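Local coordinates for protein LupI (Flavobacterium sp. YS-80-122, PDB 6IY4) that probably inhibits a metalloendopeptidase, the psychrophilic marine protease MP, as a small periplasmic protein of the Inh family, at residues Cys22-Lys27 against Thr31-Val36; Glu18-Thr23 against Gln40-Arg45. One frame throughout, in Å; residues are numbered along the deposited sequence.

Interaction 1 (Cys22-Lys27 against Thr31-Val36). Unlike the reference sequence in segment 22-27: Leu26 (reference Ser).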
ATOM      1  N   CYS A  22       3.589  -4.728  -8.849  1.00 24.52           N
ATOM      2  CA  CYS A  22       2.131  -4.835  -9.068  1.00 25.15           C
ATOM      3  C   CYS A  22       1.554  -3.425  -9.064  1.00 23.84           C
ATOM      4  O   CYS A  22       1.831  -2.711  -8.122  1.00 24.56           O
ATOM      5  CB  CYS A  22       1.558  -5.665  -7.935  1.00 29.98           C
ATOM      6  SG  CYS A  22      -0.251  -5.819  -7.916  1.00 37.53           S
ATOM      7  N   THR A  23       0.825  -3.037 -10.092  1.00 20.50           N
ATOM      8  CA  THR A  23       0.163  -1.718 -10.169  1.00 21.83           C
ATOM      9  C   THR A  23      -1.261  -1.897  -9.656  1.00 22.43           C
ATOM     10  O   THR A  23      -2.012  -2.765 -10.225  1.00 21.77           O
ATOM     11  CB  THR A  23       0.228  -1.153 -11.587  1.00 24.27           C
ATOM     12  OG1 THR A  23       1.606  -1.123 -11.958  1.00 29.75           O
ATOM     13  CG2 THR A  23      -0.386   0.231 -11.674  1.00 25.84           C
ATOM     14  N   VAL A  24      -1.694  -1.043  -8.724  1.00 20.43           N
ATOM     15  CA  VAL A  24      -3.002  -1.111  -8.037  1.00 19.73           C
ATOM     16  C   VAL A  24      -3.569   0.303  -8.058  1.00 19.95           C
ATOM     17  O   VAL A  24      -2.828   1.218  -7.755  1.00 20.60           O
ATOM     18  CB  VAL A  24      -2.867  -1.608  -6.597  1.00 22.37           C
ATOM     19  CG1 VAL A  24      -4.219  -1.656  -5.891  1.00 24.55           C
ATOM     20  CG2 VAL A  24      -2.172  -2.951  -6.540  1.00 21.91           C
ATOM     21  N   THR A  25      -4.848   0.443  -8.339  1.00 20.53           N
ATOM     22  CA  THR A  25      -5.536   1.726  -8.130  1.00 20.61           C
ATOM     23  C   THR A  25      -6.050   1.831  -6.692  1.00 20.43           C
ATOM     24  O   THR A  25      -6.775   0.922  -6.230  1.00 21.55           O
ATOM     25  CB  THR A  25      -6.721   1.900  -9.072  1.00 25.24           C
ATOM     26  OG1 THR A  25      -6.260   1.730 -10.404  1.00 28.43           O
ATOM     27  CG2 THR A  25      -7.320   3.268  -8.896  1.00 23.90           C
ATOM     28  N   LEU A  26      -5.684   2.922  -6.028  1.00 19.49           N
ATOM     29  CA  LEU A  26      -6.282   3.368  -4.752  1.00 19.64           C
ATOM     30  C   LEU A  26      -7.428   4.284  -5.140  1.00 19.85           C
ATOM     31  O   LEU A  26      -7.180   5.355  -5.671  1.00 22.44           O
ATOM     32  CB  LEU A  26      -5.262   4.048  -3.848  1.00 18.23           C
ATOM     33  CG  LEU A  26      -4.470   3.122  -2.939  1.00 19.61           C
ATOM     34  CD1 LEU A  26      -3.575   2.157  -3.738  1.00 20.20           C
ATOM     35  CD2 LEU A  26      -3.641   3.951  -1.969  1.00 20.75           C
ATOM     36  N   LYS A  27      -8.631   3.745  -5.012  1.00 18.97           N
ATOM     37  CA  LYS A  27      -9.864   4.457  -5.404  1.00 23.78           C
ATOM     38  C   LYS A  27     -10.151   5.577  -4.392  1.00 23.53           C
ATOM     39  O   LYS A  27      -9.876   5.429  -3.200  1.00 22.30           O
ATOM     40  CB  LYS A  27     -10.969   3.418  -5.569  1.00 26.96           C
ATOM     41  CG  LYS A  27     -10.698   2.389  -6.649  1.00 29.73           C
ATOM     42  CD  LYS A  27     -11.939   1.790  -7.244  1.00 39.05           C
ATOM     43  CE  LYS A  27     -12.194   0.369  -6.812  1.00 46.81           C
ATOM     44  NZ  LYS A  27     -13.289  -0.222  -7.621  1.00 50.26           N
ATOM     45  N   THR A  31     -11.083   2.254  -1.312  1.00 20.47           N
ATOM     46  CA  THR A  31     -10.938   0.856  -1.712  1.00 20.88           C
ATOM     47  C   THR A  31      -9.843   0.753  -2.752  1.00 20.54           C
ATOM     48  O   THR A  31      -9.146   1.739  -3.023  1.00 20.19           O
ATOM     49  CB  THR A  31     -12.261   0.291  -2.225  1.00 22.00           C
ATOM     50  OG1 THR A  31     -12.662   1.017  -3.383  1.00 24.62           O
ATOM     51  CG2 THR A  31     -13.308   0.442  -1.161  1.00 22.35           C
ATOM     52  N   PHE A  32      -9.643  -0.457  -3.243  1.00 20.05           N
ATOM     53  CA  PHE A  32      -8.622  -0.767  -4.252  1.00 19.42           C
ATOM     54  C   PHE A  32      -9.236  -1.418  -5.473  1.00 21.91           C
ATOM     55  O   PHE A  32     -10.247  -2.054  -5.346  1.00 24.07           O
ATOM     56  CB  PHE A  32      -7.634  -1.795  -3.732  1.00 20.76           C
ATOM     57  CG  PHE A  32      -6.961  -1.433  -2.432  1.00 19.06           C
ATOM     58  CD1 PHE A  32      -5.819  -0.650  -2.411  1.00 18.47           C
ATOM     59  CD2 PHE A  32      -7.464  -1.928  -1.234  1.00 20.43           C
ATOM     60  CE1 PHE A  32      -5.195  -0.379  -1.208  1.00 19.74           C
ATOM     61  CE2 PHE A  32      -6.832  -1.648  -0.030  1.00 20.72           C
ATOM     62  CZ  PHE A  32      -5.681  -0.894  -0.027  1.00 18.21           C
ATOM     63  N   SER A  33      -8.587  -1.280  -6.607  1.00 23.01           N
ATOM     64  CA  SER A  33      -8.898  -2.133  -7.766  1.00 23.16           C
ATOM     65  C   SER A  33      -8.559  -3.596  -7.422  1.00 23.48           C
ATOM     66  O   SER A  33      -7.858  -3.881  -6.440  1.00 23.56           O
ATOM     67  CB  SER A  33      -8.180  -1.617  -8.979  1.00 25.53           C
ATOM     68  OG  SER A  33      -6.784  -1.801  -8.857  1.00 24.10           O
ATOM     69  N   ALA A  34      -9.122  -4.528  -8.196  1.00 26.55           N
ATOM     70  CA  ALA A  34      -9.020  -5.982  -7.947  1.00 29.71           C
ATOM     71  C   ALA A  34      -7.563  -6.452  -7.908  1.00 28.02           C
ATOM     72  O   ALA A  34      -7.296  -7.493  -7.244  1.00 30.15           O
ATOM     73  CB  ALA A  34      -9.789  -6.704  -9.029  1.00 31.85           C
ATOM     74  N   GLN A  35      -6.675  -5.713  -8.576  1.00 28.92           N
ATOM     75  CA  GLN A  35      -5.230  -5.995  -8.716  1.00 28.61           C
ATOM     76  C   GLN A  35      -4.591  -6.070  -7.323  1.00 28.77           C
ATOM     77  O   GLN A  35      -3.507  -6.704  -7.225  1.00 29.00           O
ATOM     78  CB  GLN A  35      -4.546  -4.940  -9.580  1.00 32.24           C
ATOM     79  CG  GLN A  35      -4.767  -5.136 -11.072  1.00 32.81           C
ATOM     80  CD  GLN A  35      -6.120  -4.689 -11.548  1.00 36.67           C
ATOM     81  OE1 GLN A  35      -6.801  -3.926 -10.879  1.00 37.22           O
ATOM     82  NE2 GLN A  35      -6.492  -5.125 -12.745  1.00 37.40           N
ATOM     83  N   VAL A  36      -5.235  -5.531  -6.269  1.00 25.96           N
ATOM     84  CA  VAL A  36      -4.688  -5.563  -4.881  1.00 27.01           C
ATOM     85  C   VAL A  36      -4.472  -7.015  -4.412  1.00 28.24           C
ATOM     86  O   VAL A  36      -3.708  -7.211  -3.439  1.00 29.06           O
ATOM     87  CB  VAL A  36      -5.599  -4.816  -3.896  1.00 27.22           C
ATOM     88  CG1 VAL A  36      -6.898  -5.549  -3.639  1.00 28.92           C
ATOM     89  CG2 VAL A  36      -4.883  -4.511  -2.599  1.00 27.26           C
TER

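Interaction 2 (Glu18-Thr23 against Gln40-Arg45)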
ATOM      1  N   GLU A  18      12.239  -5.696  -7.245  1.00 28.68           N
ATOM      2  CA  GLU A  18      11.586  -4.665  -8.096  1.00 27.52           C
ATOM      3  C   GLU A  18      11.006  -5.305  -9.364  1.00 28.26           C
ATOM      4  O   GLU A  18       9.998  -4.773  -9.903  1.00 28.48           O
ATOM      5  CB  GLU A  18      12.563  -3.564  -8.534  1.00 32.97           C
ATOM      6  CG  GLU A  18      13.101  -2.719  -7.400  1.00 39.92           C
ATOM      7  CD  GLU A  18      14.034  -3.403  -6.402  1.00 45.11           C
ATOM      8  OE1 GLU A  18      14.726  -4.391  -6.801  1.00 45.90           O
ATOM      9  OE2 GLU A  18      14.069  -2.949  -5.220  1.00 40.25           O
ATOM     10  N   GLN A  19      11.602  -6.383  -9.869  1.00 28.37           N
ATOM     11  CA  GLN A  19      11.095  -7.044 -11.106  1.00 29.61           C
ATOM     12  C   GLN A  19       9.697  -7.635 -10.899  1.00 27.58           C
ATOM     13  O   GLN A  19       9.044  -7.925 -11.930  1.00 30.21           O
ATOM     14  CB  GLN A  19      12.027  -8.156 -11.605  1.00 30.74           C
ATOM     15  CG  GLN A  19      12.160  -9.350 -10.669  1.00 33.63           C
ATOM     16  CD  GLN A  19      12.965  -9.154  -9.401  1.00 37.16           C
ATOM     17  OE1 GLN A  19      13.581  -8.114  -9.177  1.00 39.65           O
ATOM     18  NE2 GLN A  19      12.962 -10.175  -8.555  1.00 43.26           N
ATOM     19  N   ASP A  20       9.289  -7.895  -9.659  1.00 24.33           N
ATOM     20  CA  ASP A  20       7.979  -8.475  -9.284  1.00 25.35           C
ATOM     21  C   ASP A  20       7.121  -7.316  -8.731  1.00 26.56           C
ATOM     22  O   ASP A  20       7.010  -7.166  -7.499  1.00 31.22           O
ATOM     23  CB  ASP A  20       8.145  -9.645  -8.317  1.00 28.50           C
ATOM     24  CG  ASP A  20       6.819 -10.272  -7.950  1.00 32.30           C
ATOM     25  OD1 ASP A  20       5.810  -9.935  -8.632  1.00 32.47           O
ATOM     26  OD2 ASP A  20       6.789 -11.050  -6.958  1.00 33.10           O
ATOM     27  N   ALA A  21       6.629  -6.470  -9.609  1.00 27.41           N
ATOM     28  CA  ALA A  21       5.931  -5.224  -9.217  1.00 24.08           C
ATOM     29  C   ALA A  21       4.470  -5.340  -9.629  1.00 27.04           C
ATOM     30  O   ALA A  21       4.130  -5.953 -10.680  1.00 28.44           O
ATOM     31  CB  ALA A  21       6.582  -4.020  -9.842  1.00 24.82           C
ATOM     32  N   CYS A  22       3.589  -4.728  -8.849  1.00 24.52           N
ATOM     33  CA  CYS A  22       2.131  -4.835  -9.068  1.00 25.15           C
ATOM     34  C   CYS A  22       1.554  -3.425  -9.064  1.00 23.84           C
ATOM     35  O   CYS A  22       1.831  -2.711  -8.122  1.00 24.56           O
ATOM     36  CB  CYS A  22       1.558  -5.665  -7.935  1.00 29.98           C
ATOM     37  SG  CYS A  22      -0.251  -5.819  -7.916  1.00 37.53           S
ATOM     38  N   THR A  23       0.825  -3.037 -10.092  1.00 20.50           N
ATOM     39  CA  THR A  23       0.163  -1.718 -10.169  1.00 21.83           C
ATOM     40  C   THR A  23      -1.261  -1.897  -9.656  1.00 22.43           C
ATOM     41  O   THR A  23      -2.012  -2.765 -10.225  1.00 21.77           O
ATOM     42  CB  THR A  23       0.228  -1.153 -11.587  1.00 24.27           C
ATOM     43  OG1 THR A  23       1.606  -1.123 -11.958  1.00 29.75           O
ATOM     44  CG2 THR A  23      -0.386   0.231 -11.674  1.00 25.84           C
ATOM     45  N   GLN A  40      -1.347 -10.240  -1.403  1.00 29.76           N
ATOM     46  CA  GLN A  40      -1.490 -11.529  -0.660  1.00 34.68           C
ATOM     47  C   GLN A  40      -0.142 -12.263  -0.616  1.00 32.06           C
ATOM     48  O   GLN A  40       0.147 -12.929   0.353  1.00 34.33           O
ATOM     49  CB  GLN A  40      -2.560 -12.393  -1.343  1.00 35.76           C
ATOM     50  CG  GLN A  40      -2.845 -13.741  -0.668  1.00 40.54           C
ATOM     51  CD  GLN A  40      -2.027 -14.902  -1.199  1.00 40.45           C
ATOM     52  OE1 GLN A  40      -1.213 -14.772  -2.108  1.00 38.59           O
ATOM     53  NE2 GLN A  40      -2.264 -16.069  -0.632  1.00 47.15           N
ATOM     54  N   ALA A  41       0.675 -12.139  -1.642  1.00 34.18           N
ATOM     55  CA  ALA A  41       1.990 -12.810  -1.695  1.00 31.76           C
ATOM     56  C   ALA A  41       2.913 -12.209  -0.639  1.00 30.09           C
ATOM     57  O   ALA A  41       3.910 -12.879  -0.252  1.00 33.47           O
ATOM     58  CB  ALA A  41       2.587 -12.659  -3.066  1.00 36.54           C
ATOM     59  N   TRP A  42       2.625 -10.997  -0.156  1.00 28.02           N
ATOM     60  CA  TRP A  42       3.625 -10.205   0.613  1.00 26.86           C
ATOM     61  C   TRP A  42       3.149  -9.931   2.047  1.00 28.67           C
ATOM     62  O   TRP A  42       3.990  -9.737   2.949  1.00 30.46           O
ATOM     63  CB  TRP A  42       3.918  -8.894  -0.130  1.00 27.24           C
ATOM     64  CG  TRP A  42       4.530  -9.082  -1.484  1.00 28.32           C
ATOM     65  CD1 TRP A  42       5.383 -10.075  -1.871  1.00 31.54           C
ATOM     66  CD2 TRP A  42       4.373  -8.232  -2.634  1.00 27.87           C
ATOM     67  NE1 TRP A  42       5.767  -9.895  -3.171  1.00 32.72           N
ATOM     68  CE2 TRP A  42       5.141  -8.790  -3.676  1.00 31.56           C
ATOM     69  CE3 TRP A  42       3.657  -7.068  -2.892  1.00 26.15           C
ATOM     70  CZ2 TRP A  42       5.216  -8.221  -4.946  1.00 29.39           C
ATOM     71  CZ3 TRP A  42       3.716  -6.518  -4.150  1.00 26.23           C
ATOM     72  CH2 TRP A  42       4.485  -7.081  -5.165  1.00 25.25           C
ATOM     73  N   LEU A  43       1.850  -9.830   2.252  1.00 25.81           N
ATOM     74  CA  LEU A  43       1.266  -9.446   3.553  1.00 24.22           C
ATOM     75  C   LEU A  43       0.459 -10.633   4.090  1.00 23.38           C
ATOM     76  O   LEU A  43      -0.214 -11.307   3.272  1.00 26.12           O
ATOM     77  CB  LEU A  43       0.374  -8.212   3.343  1.00 24.16           C
ATOM     78  CG  LEU A  43       1.049  -6.956   2.801  1.00 26.60           C
ATOM     79  CD1 LEU A  43       0.032  -5.870   2.542  1.00 26.47           C
ATOM     80  CD2 LEU A  43       2.149  -6.462   3.721  1.00 30.08           C
ATOM     81  N   GLY A  44       0.464 -10.772   5.409  1.00 26.82           N
ATOM     82  CA  GLY A  44      -0.358 -11.769   6.129  1.00 25.43           C
ATOM     83  C   GLY A  44      -1.844 -11.507   5.982  1.00 29.48           C
ATOM     84  O   GLY A  44      -2.636 -12.455   5.876  1.00 28.73           O
ATOM     85  N   ARG A  45      -2.213 -10.230   5.924  1.00 26.92           N
ATOM     86  CA  ARG A  45      -3.616  -9.777   5.879  1.00 27.72           C
ATOM     87  C   ARG A  45      -3.799  -9.037   4.571  1.00 27.00           C
ATOM     88  O   ARG A  45      -3.085  -8.073   4.388  1.00 28.82           O
ATOM     89  CB  ARG A  45      -3.869  -8.908   7.106  1.00 30.29           C
ATOM     90  CG  ARG A  45      -5.348  -8.649   7.322  1.00 34.33           C
ATOM     91  CD  ARG A  45      -5.600  -7.599   8.381  1.00 35.48           C
ATOM     92  NE  ARG A  45      -5.046  -8.029   9.657  1.00 38.27           N
ATOM     93  CZ  ARG A  45      -5.547  -9.008  10.421  1.00 40.21           C
ATOM     94  NH1 ARG A  45      -6.615  -9.706  10.041  1.00 37.53           N
ATOM     95  NH2 ARG A  45      -4.974  -9.274  11.587  1.00 38.47           N
TER

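Interaction 1 (Cys22-Lys27 against Thr31-Val36)
Thr25 binds Ser33 through its backbone N and O: Ser33 N gives a hydrogen bond to Thr25 O at 2.9 Å, and Thr25 N gives one to Ser33 OG at 3.0 Å. The backbones form a single beta bridge, Leu26 with Phe32, before the second segment leaves into the 3-10 turn at 34-36; a serine suits this place because its short hydroxyl, set between its own N and carbonyl carbon (chi1 69°), can stand in for a main-chain carbonyl. The same OG donates to Gln35 OE1 (2.9 Å). Lys27 N reaches Thr31 O at 2.9 Å; Thr31 O also accepts from Trp50 NE1.

Apolar contacts line the inner side. Leu26 lies beside Phe32, with CD1 at the ring edge 3.8 Å from Phe32 CD1. Val24 CG1 packs against both Phe32 CD1 and Val36 CB, 4.0 Å from each, and Val36 CG2 sits over one face of the Phe32 ring, displaced toward its rim. On the outer side, the aliphatic part of Lys27 bends over Thr31, whose OG1 bonds to Asp29.

Strand 22-26 pairs on its other edge with strand 8-14; Phe32 meets Trp50 of strand 49-53, and Cys22 is disulfide-bonded to Cys38.

Interaction 2 (Glu18-Thr23 against Gln40-Arg45)
Asp20 and Trp42 meet where the backbone carbonyl of the acid lies at the edge of the indole, near its plane. Asp20 O is 3.3 Å from Trp42 CZ2 and 3.4 Å from Trp42 CH2, so it faces the C-H rim of the six-membered ring. Trp42 CG is anti to its carbonyl carbon (chi1 -63°), which swings the indole from its loop across to the chain leading into strand 22-26, and the length of the bicyclic group carries CZ2 and CH2 to Asp20.

The carboxylate of Asp20 comes to the same corner. With CG opposite the backbone N (chi1 -179°), the side chain runs past the indole in the opposite direction, and OD2 stops 3.8 Å from Trp42 CZ2. Carboxylate and ring planes stand 62° apart. Cys22 adds a small apolar surface, its CB 4.3 Å from Trp42 CH2, while its sulfur joins Cys38. Trp42 also touches Val14 of strand 8-14.

This is plain surface packing, a loop tryptophan laid against the chain before an edge strand, next to the disulfide. The C-H rim is weakly electropositive, which probably suits the oxygens near it; the two segments share no hydrogen bond, so weak electrostatics and van der Waals packing probably carry the contact.

Overall arrangement
Both interactions start from the same piece of chain, sharing Cys22 and Thr23, and their centres lie 12 Å apart. The order along the sequence is 18-23, 22-27, 31-36 and 40-45, so the long connection between strands 22-26 and 49-53 folds back twice: first alongside strand 22-26 in interaction 1, then onto the approach to that strand in interaction 2. The Cys22-Cys38 disulfide ties the connection down between them. Strands 22-26 and 49-53 are the outermost of the antiparallel sheet; Thr31 and Phe32 of interaction 1 reach Trp50 of strand 49-53, which is consistent with the closed beta-barrel of Inh-type inhibitors. Interaction 2 is a surface contact of the loop with the chain just before strand 22-26.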